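Local coordinates for transcriptional regulator (Mesorhizobium loti, PDB 3BHQ), which probably binds regulatory DNA as a dimeric TetR-family transcription factor, with an N-terminal helix-turn-helix domain and an all-helical C-terminal domain, at residues A[13-17]-A[41-45]; A[21-25]-A[59-63]; A[71-76]-A[132-137]; A[109-113]-A[175-179]; A[167-171]-A[194-198]. All coordinates share one frame; numbering follows the deposited sequence.

Contact 1: A[13-17]-A[41-45]. With EDO (1,2-ethanediol), chain E.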
# COMPACT_ATOMS: atom_id res chain seq x y z
N LYS A 13 -21.41 -2.31 26.31
CA LYS A 13 -21.10 -0.88 26.33
C LYS A 13 -19.75 -0.59 25.70
O LYS A 13 -19.64 0.35 24.93
CB LYS A 13 -21.21 -0.25 27.74
CG LYS A 13 -22.52 0.46 27.98
CD LYS A 13 -22.55 1.78 27.17
CE LYS A 13 -23.97 2.22 26.81
NZ LYS A 13 -23.92 2.95 25.51
N ASP A 14 -18.74 -1.38 26.01
CA ASP A 14 -17.41 -1.19 25.40
C ASP A 14 -17.41 -1.36 23.87
O ASP A 14 -16.80 -0.59 23.16
CB ASP A 14 -16.33 -2.07 26.05
CG ASP A 14 -15.95 -1.59 27.46
OD1 ASP A 14 -16.40 -0.53 27.96
OD2 ASP A 14 -15.15 -2.31 28.09
N ARG A 15 -18.14 -2.36 23.39
CA ARG A 15 -18.34 -2.54 21.95
C ARG A 15 -19.03 -1.32 21.33
O ARG A 15 -18.61 -0.85 20.26
CB ARG A 15 -19.17 -3.80 21.67
CG ARG A 15 -19.48 -4.04 20.17
CD ARG A 15 -20.18 -5.38 19.90
NE ARG A 15 -21.35 -5.61 20.73
CZ ARG A 15 -22.54 -5.01 20.59
NH1 ARG A 15 -22.78 -4.12 19.62
NH2 ARG A 15 -23.51 -5.32 21.44
N GLU A 16 -20.07 -0.81 22.00
CA GLU A 16 -20.78 0.39 21.52
C GLU A 16 -19.88 1.62 21.47
O GLU A 16 -19.94 2.41 20.52
CB GLU A 16 -22.03 0.66 22.36
CG GLU A 16 -23.13 -0.39 22.16
CD GLU A 16 -24.27 -0.34 23.14
OE1 GLU A 16 -24.24 0.42 24.13
OE2 GLU A 16 -25.23 -1.11 22.92
N ILE A 17 -19.04 1.77 22.49
CA ILE A 17 -18.09 2.87 22.54
C ILE A 17 -17.07 2.76 21.37
O ILE A 17 -16.79 3.76 20.72
CB ILE A 17 -17.36 2.95 23.92
CG1 ILE A 17 -18.37 3.29 25.01
CG2 ILE A 17 -16.23 3.97 23.88
CD1 ILE A 17 -17.84 3.02 26.44
N LYS A 41 -22.13 10.00 21.36
CA LYS A 41 -22.48 9.18 20.20
C LYS A 41 -22.76 7.73 20.59
O LYS A 41 -23.65 7.09 20.02
CB LYS A 41 -21.36 9.28 19.16
CG LYS A 41 -21.60 8.57 17.86
CD LYS A 41 -20.36 8.72 16.96
CE LYS A 41 -20.52 7.94 15.68
NZ LYS A 41 -21.64 8.52 14.86
N ALA A 42 -22.02 7.22 21.58
CA ALA A 42 -22.17 5.85 22.06
C ALA A 42 -23.26 5.65 23.08
O ALA A 42 -23.57 4.51 23.41
CB ALA A 42 -20.85 5.39 22.70
N GLY A 43 -23.82 6.74 23.60
CA GLY A 43 -24.81 6.65 24.66
C GLY A 43 -24.21 6.17 25.97
O GLY A 43 -24.81 5.36 26.68
N ALA A 44 -22.99 6.64 26.26
CA ALA A 44 -22.27 6.31 27.47
C ALA A 44 -21.97 7.60 28.24
O ALA A 44 -21.91 8.69 27.65
CB ALA A 44 -20.96 5.61 27.11
N SER A 45 -21.76 7.48 29.54
CA SER A 45 -21.31 8.61 30.33
C SER A 45 -19.83 8.86 30.01
O SER A 45 -19.07 7.94 29.66
CB SER A 45 -21.47 8.34 31.82
OG SER A 45 -20.47 7.44 32.24
C1 EDO E . -19.48 10.58 12.95
O1 EDO E . -20.69 9.89 12.63
C2 EDO E . -19.44 10.94 14.43
O2 EDO E . -18.76 12.17 14.67

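Contact 2: A[21-25]-A[59-63]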
# COMPACT_ATOMS: atom_id res chain seq x y z
N ALA A 21 -16.54 5.33 18.37
CA ALA A 21 -15.22 5.92 18.18
C ALA A 21 -14.72 5.70 16.76
O ALA A 21 -14.13 6.58 16.19
CB ALA A 21 -14.23 5.37 19.22
N THR A 22 -14.97 4.51 16.25
CA THR A 22 -14.54 4.14 14.88
C THR A 22 -15.18 5.06 13.85
O THR A 22 -14.49 5.67 13.02
CB THR A 22 -14.89 2.70 14.53
OG1 THR A 22 -14.31 1.77 15.48
CG2 THR A 22 -14.36 2.34 13.11
N ALA A 23 -16.49 5.26 13.98
CA ALA A 23 -17.21 6.17 13.07
C ALA A 23 -16.74 7.62 13.22
O ALA A 23 -16.58 8.35 12.24
CB ALA A 23 -18.73 6.06 13.32
N ALA A 24 -16.55 8.06 14.47
CA ALA A 24 -16.11 9.44 14.78
C ALA A 24 -14.74 9.75 14.21
O ALA A 24 -14.54 10.78 13.56
CB ALA A 24 -16.15 9.71 16.31
N PHE A 25 -13.77 8.86 14.47
CA PHE A 25 -12.43 9.02 13.90
C PHE A 25 -12.45 9.04 12.36
O PHE A 25 -11.81 9.90 11.78
CB PHE A 25 -11.45 7.95 14.40
CG PHE A 25 -11.09 8.06 15.86
CD1 PHE A 25 -10.70 9.28 16.41
CD2 PHE A 25 -11.05 6.93 16.67
CE1 PHE A 25 -10.35 9.38 17.75
CE2 PHE A 25 -10.68 7.02 18.03
CZ PHE A 25 -10.33 8.25 18.56
N LEU A 59 -8.03 4.87 23.04
CA LEU A 59 -9.26 4.46 22.39
C LEU A 59 -9.03 4.21 20.88
O LEU A 59 -9.54 3.23 20.34
CB LEU A 59 -10.34 5.51 22.63
CG LEU A 59 -11.73 5.27 22.01
CD1 LEU A 59 -12.29 3.86 22.22
CD2 LEU A 59 -12.77 6.30 22.52
N PHE A 60 -8.22 5.05 20.23
CA PHE A 60 -7.90 4.86 18.80
C PHE A 60 -7.18 3.50 18.61
O PHE A 60 -7.44 2.76 17.66
CB PHE A 60 -7.03 6.01 18.29
CG PHE A 60 -7.05 6.27 16.79
CD1 PHE A 60 -7.65 5.41 15.85
CD2 PHE A 60 -6.38 7.40 16.30
CE1 PHE A 60 -7.63 5.73 14.48
CE2 PHE A 60 -6.35 7.70 14.92
CZ PHE A 60 -6.98 6.88 14.05
N GLY A 61 -6.30 3.14 19.55
CA GLY A 61 -5.64 1.86 19.50
C GLY A 61 -6.61 0.69 19.57
O GLY A 61 -6.49 -0.29 18.83
N GLU A 62 -7.61 0.79 20.46
CA GLU A 62 -8.66 -0.23 20.54
C GLU A 62 -9.53 -0.32 19.27
O GLU A 62 -10.01 -1.40 18.93
CB GLU A 62 -9.52 -0.02 21.79
CG GLU A 62 -8.76 -0.33 23.04
CD GLU A 62 -8.52 -1.84 23.21
OE1 GLU A 62 -9.46 -2.66 23.05
OE2 GLU A 62 -7.42 -2.20 23.56
N VAL A 63 -9.80 0.83 18.63
CA VAL A 63 -10.53 0.87 17.34
C VAL A 63 -9.75 0.05 16.31
O VAL A 63 -10.32 -0.79 15.61
CB VAL A 63 -10.72 2.32 16.86
CG1 VAL A 63 -11.06 2.40 15.36
CG2 VAL A 63 -11.81 2.99 17.72
O HOH W 1 -13.32 -0.68 15.11

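Contact 3: A[71-76]-A[132-137]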
# COMPACT_ATOMS: atom_id res chain seq x y z
N VAL A 71 -12.12 -8.00 10.64
CA VAL A 71 -11.66 -8.37 9.29
C VAL A 71 -11.11 -9.78 9.28
O VAL A 71 -11.47 -10.58 8.41
CB VAL A 71 -10.65 -7.33 8.74
CG1 VAL A 71 -10.06 -7.79 7.41
CG2 VAL A 71 -11.35 -5.99 8.57
N ASN A 72 -10.27 -10.11 10.25
CA ASN A 72 -9.71 -11.44 10.32
C ASN A 72 -10.72 -12.55 10.57
O ASN A 72 -10.52 -13.65 10.06
CB ASN A 72 -8.50 -11.50 11.23
CG ASN A 72 -7.26 -11.05 10.53
OD1 ASN A 72 -6.65 -11.85 9.81
ND2 ASN A 72 -6.90 -9.76 10.68
N ASP A 73 -11.80 -12.26 11.30
CA ASP A 73 -12.87 -13.27 11.50
C ASP A 73 -13.51 -13.59 10.15
O ASP A 73 -13.77 -14.77 9.86
CB ASP A 73 -13.95 -12.80 12.49
CG ASP A 73 -13.44 -12.74 13.93
OD1 ASP A 73 -12.37 -13.28 14.23
OD2 ASP A 73 -14.14 -12.14 14.77
N ILE A 74 -13.70 -12.56 9.32
CA ILE A 74 -14.26 -12.75 7.97
C ILE A 74 -13.30 -13.55 7.10
O ILE A 74 -13.72 -14.50 6.44
CB ILE A 74 -14.66 -11.41 7.26
CG1 ILE A 74 -15.72 -10.66 8.07
CG2 ILE A 74 -15.22 -11.72 5.86
CD1 ILE A 74 -16.08 -9.29 7.54
N ILE A 75 -12.01 -13.19 7.12
CA ILE A 75 -10.99 -13.92 6.34
C ILE A 75 -10.93 -15.39 6.76
O ILE A 75 -10.84 -16.28 5.89
CB ILE A 75 -9.58 -13.25 6.40
CG1 ILE A 75 -9.60 -11.80 5.89
CG2 ILE A 75 -8.56 -14.07 5.63
CD1 ILE A 75 -10.30 -11.55 4.61
N GLU A 76 -10.98 -15.66 8.06
CA GLU A 76 -11.01 -17.06 8.54
C GLU A 76 -12.19 -17.87 7.98
O GLU A 76 -12.02 -19.05 7.63
CB GLU A 76 -11.00 -17.16 10.07
CG GLU A 76 -9.65 -16.84 10.70
CD GLU A 76 -9.61 -17.01 12.22
OE1 GLU A 76 -10.68 -17.12 12.87
OE2 GLU A 76 -8.48 -17.04 12.77
N LYS A 132 -1.71 -7.40 13.82
CA LYS A 132 -3.01 -8.01 14.05
C LYS A 132 -3.99 -8.03 12.92
O LYS A 132 -4.98 -8.79 12.97
CB LYS A 132 -3.65 -7.36 15.29
CG LYS A 132 -2.76 -7.34 16.56
CD LYS A 132 -2.35 -8.70 17.07
CE LYS A 132 -3.51 -9.56 17.52
NZ LYS A 132 -3.00 -10.79 18.21
N GLY A 133 -3.75 -7.19 11.92
CA GLY A 133 -4.53 -7.11 10.72
C GLY A 133 -3.85 -7.81 9.57
O GLY A 133 -4.21 -8.92 9.24
N PHE A 134 -2.82 -7.16 9.03
CA PHE A 134 -2.12 -7.63 7.84
C PHE A 134 -1.44 -9.00 8.00
O PHE A 134 -1.71 -9.94 7.22
CB PHE A 134 -1.07 -6.57 7.45
CG PHE A 134 -0.28 -6.88 6.20
CD1 PHE A 134 -0.65 -6.31 4.98
CD2 PHE A 134 0.86 -7.64 6.25
CE1 PHE A 134 0.10 -6.57 3.84
CE2 PHE A 134 1.60 -7.90 5.09
CZ PHE A 134 1.21 -7.34 3.91
N GLU A 135 -0.57 -9.13 9.01
CA GLU A 135 0.16 -10.40 9.21
C GLU A 135 -0.77 -11.55 9.54
O GLU A 135 -0.59 -12.65 9.03
CB GLU A 135 1.26 -10.27 10.25
CG GLU A 135 2.41 -9.46 9.78
CD GLU A 135 3.59 -9.53 10.71
OE1 GLU A 135 3.41 -9.31 11.91
OE2 GLU A 135 4.71 -9.81 10.22
N ARG A 136 -1.80 -11.27 10.35
CA ARG A 136 -2.76 -12.30 10.72
C ARG A 136 -3.53 -12.86 9.52
O ARG A 136 -3.71 -14.08 9.45
CB ARG A 136 -3.70 -11.79 11.80
CG ARG A 136 -4.53 -12.89 12.40
CD ARG A 136 -5.55 -12.38 13.41
NE ARG A 136 -6.72 -13.29 13.46
CZ ARG A 136 -7.82 -13.09 14.17
NH1 ARG A 136 -7.95 -11.99 14.92
NH2 ARG A 136 -8.82 -13.98 14.11
N MSE A 137 -3.90 -12.02 8.55
CA MSE A 137 -4.66 -12.51 7.40
C MSE A 137 -3.75 -13.32 6.44
O MSE A 137 -4.19 -14.30 5.85
CB MSE A 137 -5.54 -11.43 6.76
CG MSE A 137 -4.97 -10.45 5.79
SE MSE A 137 -6.37 -9.07 5.45
CE MSE A 137 -5.91 -7.78 6.79
O HOH W 2 -10.75 -12.24 16.06
O HOH W 3 -5.73 -15.99 13.26

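Contact 4: A[109-113]-A[175-179]. With EDO (1,2-ethanediol), chain G.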
# COMPACT_ATOMS: atom_id res chain seq x y z
N LEU A 109 -10.92 1.43 4.11
CA LEU A 109 -9.90 2.21 3.41
C LEU A 109 -9.68 3.57 4.10
O LEU A 109 -8.54 4.01 4.21
CB LEU A 109 -10.28 2.42 1.95
CG LEU A 109 -10.38 1.16 1.08
CD1 LEU A 109 -10.96 1.51 -0.30
CD2 LEU A 109 -9.08 0.51 0.90
N LYS A 110 -10.77 4.19 4.55
CA LYS A 110 -10.64 5.47 5.29
C LYS A 110 -9.84 5.27 6.58
O LYS A 110 -8.94 6.07 6.89
CB LYS A 110 -12.00 6.07 5.59
CG LYS A 110 -12.80 6.59 4.34
CD LYS A 110 -14.25 7.00 4.71
CE LYS A 110 -15.01 7.45 3.47
NZ LYS A 110 -16.50 7.52 3.72
N LEU A 111 -10.11 4.19 7.29
CA LEU A 111 -9.35 3.88 8.51
C LEU A 111 -7.85 3.63 8.18
O LEU A 111 -6.94 4.10 8.91
CB LEU A 111 -9.95 2.69 9.26
CG LEU A 111 -9.34 2.36 10.63
CD1 LEU A 111 -9.52 3.52 11.63
CD2 LEU A 111 -9.88 1.02 11.21
N ARG A 112 -7.57 2.87 7.10
CA ARG A 112 -6.18 2.64 6.68
C ARG A 112 -5.44 3.95 6.46
O ARG A 112 -4.30 4.11 6.91
CB ARG A 112 -6.10 1.74 5.42
CG ARG A 112 -5.68 0.27 5.67
CD ARG A 112 -5.85 -0.54 4.37
NE ARG A 112 -4.82 -1.53 3.95
CZ ARG A 112 -3.76 -1.25 3.18
NH1 ARG A 112 -3.47 -0.00 2.82
NH2 ARG A 112 -2.94 -2.25 2.76
N ARG A 113 -6.08 4.88 5.75
CA ARG A 113 -5.45 6.20 5.50
C ARG A 113 -5.09 6.91 6.81
O ARG A 113 -4.00 7.50 6.92
CB ARG A 113 -6.38 7.08 4.67
CG ARG A 113 -5.77 8.42 4.24
CD ARG A 113 -6.69 9.29 3.40
NE ARG A 113 -7.33 8.51 2.32
CZ ARG A 113 -6.74 8.10 1.20
NH1 ARG A 113 -5.46 8.34 0.96
NH2 ARG A 113 -7.44 7.40 0.33
N MSE A 175 -5.65 -1.40 -4.42
CA MSE A 175 -5.32 -0.80 -3.11
C MSE A 175 -4.54 0.50 -3.27
O MSE A 175 -4.82 1.51 -2.64
CB MSE A 175 -4.59 -1.79 -2.20
CG MSE A 175 -4.36 -1.30 -0.81
SE MSE A 175 -5.93 -0.88 0.16
CE MSE A 175 -6.45 -2.59 0.39
N ASN A 176 -3.53 0.48 -4.14
CA ASN A 176 -2.79 1.73 -4.38
C ASN A 176 -3.64 2.80 -5.06
O ASN A 176 -3.54 3.98 -4.74
CB ASN A 176 -1.49 1.44 -5.14
CG ASN A 176 -0.47 0.81 -4.24
OD1 ASN A 176 0.01 1.47 -3.31
ND2 ASN A 176 -0.17 -0.48 -4.46
N GLU A 177 -4.48 2.38 -6.00
CA GLU A 177 -5.40 3.34 -6.64
C GLU A 177 -6.28 4.02 -5.58
O GLU A 177 -6.45 5.24 -5.62
CB GLU A 177 -6.21 2.65 -7.73
CG GLU A 177 -7.11 3.63 -8.48
CD GLU A 177 -7.81 3.05 -9.69
OE1 GLU A 177 -7.79 1.83 -9.91
OE2 GLU A 177 -8.38 3.85 -10.43
N ALA A 178 -6.78 3.24 -4.61
CA ALA A 178 -7.61 3.82 -3.53
C ALA A 178 -6.83 4.73 -2.64
O ALA A 178 -7.28 5.82 -2.29
CB ALA A 178 -8.25 2.76 -2.72
N MSE A 179 -5.65 4.27 -2.21
CA MSE A 179 -4.85 5.09 -1.34
C MSE A 179 -4.34 6.38 -1.94
O MSE A 179 -4.15 7.36 -1.22
CB MSE A 179 -3.63 4.32 -0.81
CG MSE A 179 -3.94 3.19 0.06
SE MSE A 179 -4.68 3.76 1.79
CE MSE A 179 -6.38 3.36 1.32
C1 EDO G . 0.99 -0.61 -0.60
O1 EDO G . 1.34 0.53 0.19
C2 EDO G . -0.51 -0.80 -0.56
O2 EDO G . -1.19 0.39 -1.03

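Contact 5: A[167-171]-A[194-198]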
# COMPACT_ATOMS: atom_id res chain seq x y z
N PHE A 167 -2.26 -12.14 -2.46
CA PHE A 167 -2.73 -10.83 -2.02
C PHE A 167 -2.10 -9.70 -2.84
O PHE A 167 -2.81 -8.75 -3.22
CB PHE A 167 -2.46 -10.61 -0.52
CG PHE A 167 -3.48 -11.25 0.39
CD1 PHE A 167 -3.52 -12.61 0.60
CD2 PHE A 167 -4.38 -10.45 1.09
CE1 PHE A 167 -4.45 -13.18 1.48
CE2 PHE A 167 -5.31 -11.02 1.99
CZ PHE A 167 -5.34 -12.39 2.18
N GLY A 168 -0.81 -9.82 -3.11
CA GLY A 168 -0.11 -8.81 -3.90
C GLY A 168 -0.64 -8.70 -5.32
O GLY A 168 -0.90 -7.59 -5.80
N MSE A 169 -0.85 -9.83 -5.99
CA MSE A 169 -1.40 -9.78 -7.36
C MSE A 169 -2.81 -9.23 -7.38
O MSE A 169 -3.18 -8.44 -8.26
CB MSE A 169 -1.32 -11.14 -8.03
CG MSE A 169 0.05 -11.47 -8.33
SE MSE A 169 0.21 -12.98 -9.47
CE MSE A 169 0.12 -14.10 -8.14
N LEU A 170 -3.61 -9.62 -6.38
CA LEU A 170 -4.98 -9.20 -6.28
C LEU A 170 -5.14 -7.72 -5.96
O LEU A 170 -6.06 -7.07 -6.48
CB LEU A 170 -5.66 -10.02 -5.17
CG LEU A 170 -7.15 -9.97 -4.99
CD1 LEU A 170 -7.80 -10.60 -6.22
CD2 LEU A 170 -7.47 -10.78 -3.70
N LEU A 171 -4.30 -7.18 -5.08
CA LEU A 171 -4.53 -5.85 -4.55
C LEU A 171 -3.56 -4.75 -4.93
O LEU A 171 -3.86 -3.60 -4.64
CB LEU A 171 -4.57 -5.96 -3.02
CG LEU A 171 -5.66 -6.87 -2.44
CD1 LEU A 171 -5.43 -7.09 -0.94
CD2 LEU A 171 -7.02 -6.28 -2.72
N HIS A 194 -10.94 -9.22 -12.41
CA HIS A 194 -9.68 -8.94 -11.72
C HIS A 194 -9.25 -10.10 -10.80
O HIS A 194 -8.12 -10.55 -10.87
CB HIS A 194 -9.78 -7.66 -10.89
CG HIS A 194 -8.47 -7.25 -10.31
ND1 HIS A 194 -7.49 -6.66 -11.07
CD2 HIS A 194 -7.96 -7.37 -9.06
CE1 HIS A 194 -6.43 -6.43 -10.32
NE2 HIS A 194 -6.68 -6.88 -9.11
N ALA A 195 -10.17 -10.53 -9.95
CA ALA A 195 -9.91 -11.64 -9.05
C ALA A 195 -9.52 -12.90 -9.87
O ALA A 195 -8.53 -13.56 -9.56
CB ALA A 195 -11.14 -11.92 -8.18
N ASP A 196 -10.25 -13.18 -10.94
CA ASP A 196 -10.01 -14.38 -11.74
C ASP A 196 -8.68 -14.38 -12.46
O ASP A 196 -8.00 -15.41 -12.53
CB ASP A 196 -11.13 -14.64 -12.74
CG ASP A 196 -12.47 -14.88 -12.07
OD1 ASP A 196 -12.59 -14.91 -10.81
OD2 ASP A 196 -13.43 -14.97 -12.85
N ALA A 197 -8.29 -13.22 -13.01
CA ALA A 197 -6.99 -13.08 -13.64
C ALA A 197 -5.84 -13.28 -12.62
O ALA A 197 -4.85 -13.92 -12.93
CB ALA A 197 -6.89 -11.68 -14.31
N SER A 198 -6.02 -12.77 -11.39
CA SER A 198 -5.03 -12.94 -10.31
C SER A 198 -4.88 -14.44 -9.94
O SER A 198 -3.79 -14.95 -9.72
CB SER A 198 -5.39 -12.14 -9.06
OG SER A 198 -5.64 -10.77 -9.37

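Contact 1: A[13-17]-A[41-45]
Ala-42 meets Ile-17 where the first helix of the DNA-binding domain, 9-28, backs onto the turn of the predicted helix-turn-helix motif, the link between helices 35-42 and 46-53. Lys-41 opens 41-45 with its chain directed away from Lys-13 and its neighbours; it lies instead along Ala-20 and Ala-23 of helix 9-28, and its NZ donates to a 1,2-ethanediol probably left from crystallisation. At Ala-42 the helix comes down on its partner: the methyl CB sits 3.7 Å from Ile-17 CA and also touches Glu-16 O, so the two backbones approach closely here. Gly-43 then leaves the helix with positive phi (69°) and closes a Schellman motif, turning its carbonyl to Lys-13, whose chain is kinked at chi2 (-72°). A weak hydrogen bond of 2.8 Å joins Lys-13 NZ to Gly-43 O, while Glu-16, one turn on, holds the same ammonium in a salt bridge, OE1 being met nearly head-on at 2.9 Å from NZ. Ala-44 follows, its CB 4.1 Å from Ile-17 CG1, passed by Lys-13 CD and resting against Val-49 of helix 46-53 as well, which makes Ile-17 a shared apolar neighbour of the turn and the probable recognition helix. Ser-45 takes the N-cap of that next helix, OG accepting from the backbone N of Thr-48.

Contact 2: A[21-25]-A[59-63]
Phe-25 and Phe-60 lie face to face, ring centroids 4.4 Å apart and planes 23° from parallel. The overlap is uneven: Phe-25 CG stands over the centre of the Phe-60 ring, whereas Phe-60 CG lies toward the rim of the Phe-25 ring. Phe-25 also reaches the other backbone, CE2 lying 3.6 Å from Phe-60 CA, and Val-63 CG2 borders the same ring near its plane. Beside the stack, the Ala-21 methyl fits between two branched side chains, with CB 3.7 Å from Leu-59 CD2 and equally close to Val-63 CG2. Thr-22 takes the other branch of valine: its OG1 packs 3.3 Å from Val-63 CG1, the methyl that a chi1 of 162° turns away from the valine's amide nitrogen. The threonine hydroxyl is bonded back to Ile-18 O one turn earlier, and it also accepts from a water that donates to Val-63 O, so a polar bridge closes the rim of an apolar interface. The two helix segments cross at -103°, a nearly perpendicular packing within the TetR-type DNA-binding domain. Ile-38 of helix 35-42 touches both Ala-21 and Leu-59, Phe-53 of helix 46-53 covers Leu-59, and Phe-60 continues onto Leu-111 and Leu-114 of helix 106-117.

Contact 3: A[71-76]-A[132-137]
Asn-72 and Arg-136 meet where helices 56-83 and 123-150 pack, their segments running nearly parallel at 14°. Among the hydrogen bonds, Asn-72 ND2 donates to Gly-133 O at 3.2 Å in an almost straight bond (171°), directed at a lone pair of the carbonyl, with the oxygen in the amide plane of Asn-72. That carbonyl also accepts from Met-137 N, the routine bond of its own helix, and Asn-72 ND2 has a further partner in Ala-68 O, one turn back. The buried amide is therefore gripped from both helices, which should fix its rotation. Flat-group packing comes next: the extended Arg-136 chain runs across Asn-72 and places its guanidinium over Asn-72 CB, which lies 3.4 Å from Arg-136 CZ; the amide and guanidinium planes are only 16° apart. Charge pairing occupies the outer end of the arginine. NH2 forms a salt bridge with Glu-76 OE2 at 3.4 Å, a weak hydrogen bond entering near the guanidinium plane, and a second, long salt bridge joins NH2 to Asp-73 OD1 at 3.6 Å. Two waters complete this network, one joining Asp-73 OD1 to Arg-136 NH1, the other Glu-76 OE2 to Arg-136 NE. Apolar contacts are sparser. Ile-75 CG1 approaches CB of the selenomethionine Met-137 at 4.2 Å, with Leu-99 and Leu-103 of helix 88-103 adjoining. A buried asparagine bond flanked by a salt-bridge network thus joins the long helix leaving the DNA-binding domain to the C-terminal helical domain, the linkage expected of a TetR-type fold.

Contact 4: A[109-113]-A[175-179]
Leu-109 wedges between two selenomethionines, Met-175 and Met-179, where helices 106-117 and 159-181 of the TetR-type C-terminal domain cross at -69°. This is the tight, apolar part. Leu-109 CD2 presses on Met-175 SE at 3.5 Å and lies near Met-179 CE, while the other branch, CD1, meets Ala-178 CB at 3.8 Å. Met-179 folds back at chi2 (-69°), which brings its CE to 3.7 Å from Leu-109 O. Next to it, Met-175 SE sits over the centre of the Arg-112 guanidinium, 3.7 Å from CZ, in the conformer given for that arginine.

Two separate polar edges contrast with this packing, and both reach the second subunit. At one, Asn-176 turns from Leu-109 and its neighbours, its OD1 accepting from a 1,2-ethanediol, probably from the crystallisation liquor, that also bonds to Arg-112 of the second subunit; NH2 of that arginine donates to Asn-176 OD1 too. At the other, partly exposed edge, Arg-113 NH1 donates to Ile-116 O of the second subunit. Arg-113 bends at chi3 to point the edge of its guanidinium at two successive carbonyls, both oxygens lying in its plane: NH2 donates to Ala-178 O at 3.1 Å, and NH1 to Met-179 O at 2.7 Å, the straighter bond at 171°.

Contact 5: A[167-171]-A[194-198]
His-194 holds CG anti to its backbone N (chi1 -173°), which swings NE2 across to helix 159-181, and Leu-170 uses the same kind of first torsion to send CD1 the other way, onto helix 188-206. The histidine bond is short but bent: NE2 donates to Leu-170 O at 2.7 Å with an N-H...O angle of 138°. The oxygen lies in the imidazole plane, yet the donor stands well above the carbonyl plane rather than on a lone pair. Since a helix carbonyl must accept here, the bond implies a proton on NE2. The contact pairs the last two helices of the TetR-type C-terminal domain, segments that run roughly antiparallel at 146° with axes 9.0 Å apart. Such closeness suits the small residues between them: Leu-170 CD1 rests 3.7 Å from Ala-195 CA, and Ser-198 OG touches Leu-170 CA at 3.5 Å. The serine hydroxyl does not bond across the gap; Ser-198 OG donates to His-194 O one turn back, at 2.9 Å, and that oxygen takes Ser-198 N from the opposite face of its plane. Outside the pair, Leu-170 also packs on Ile-100 and Ala-195 on Ala-96, both from helix 88-103. Phe-167 and Leu-171 lie against Trp-172 of the second subunit, and Met-169 against its His-165.

Contacts 1 and 2 share helix 9-28 and touch, their centres 12 Å apart, with segments that alternate along the chain; together they tie the predicted helix-turn-helix to the rest of the DNA-binding domain. Helix 56-83 carries on from contact 2 to contact 3, 18 Å away between centres, while Leu-111 links contact 2 directly to contact 4. Contacts 4 and 5 occupy adjoining segments of helix 159-181, and both touch the second subunit. Contact 3 meets contact 5 through Met-137 and Phe-167. Contacts 1 and 5, 38 Å apart between centres, lie on opposite sides of the chain's centre. Helix 56-83 and these touches link the probable DNA-binding end to the region that meets the second subunit.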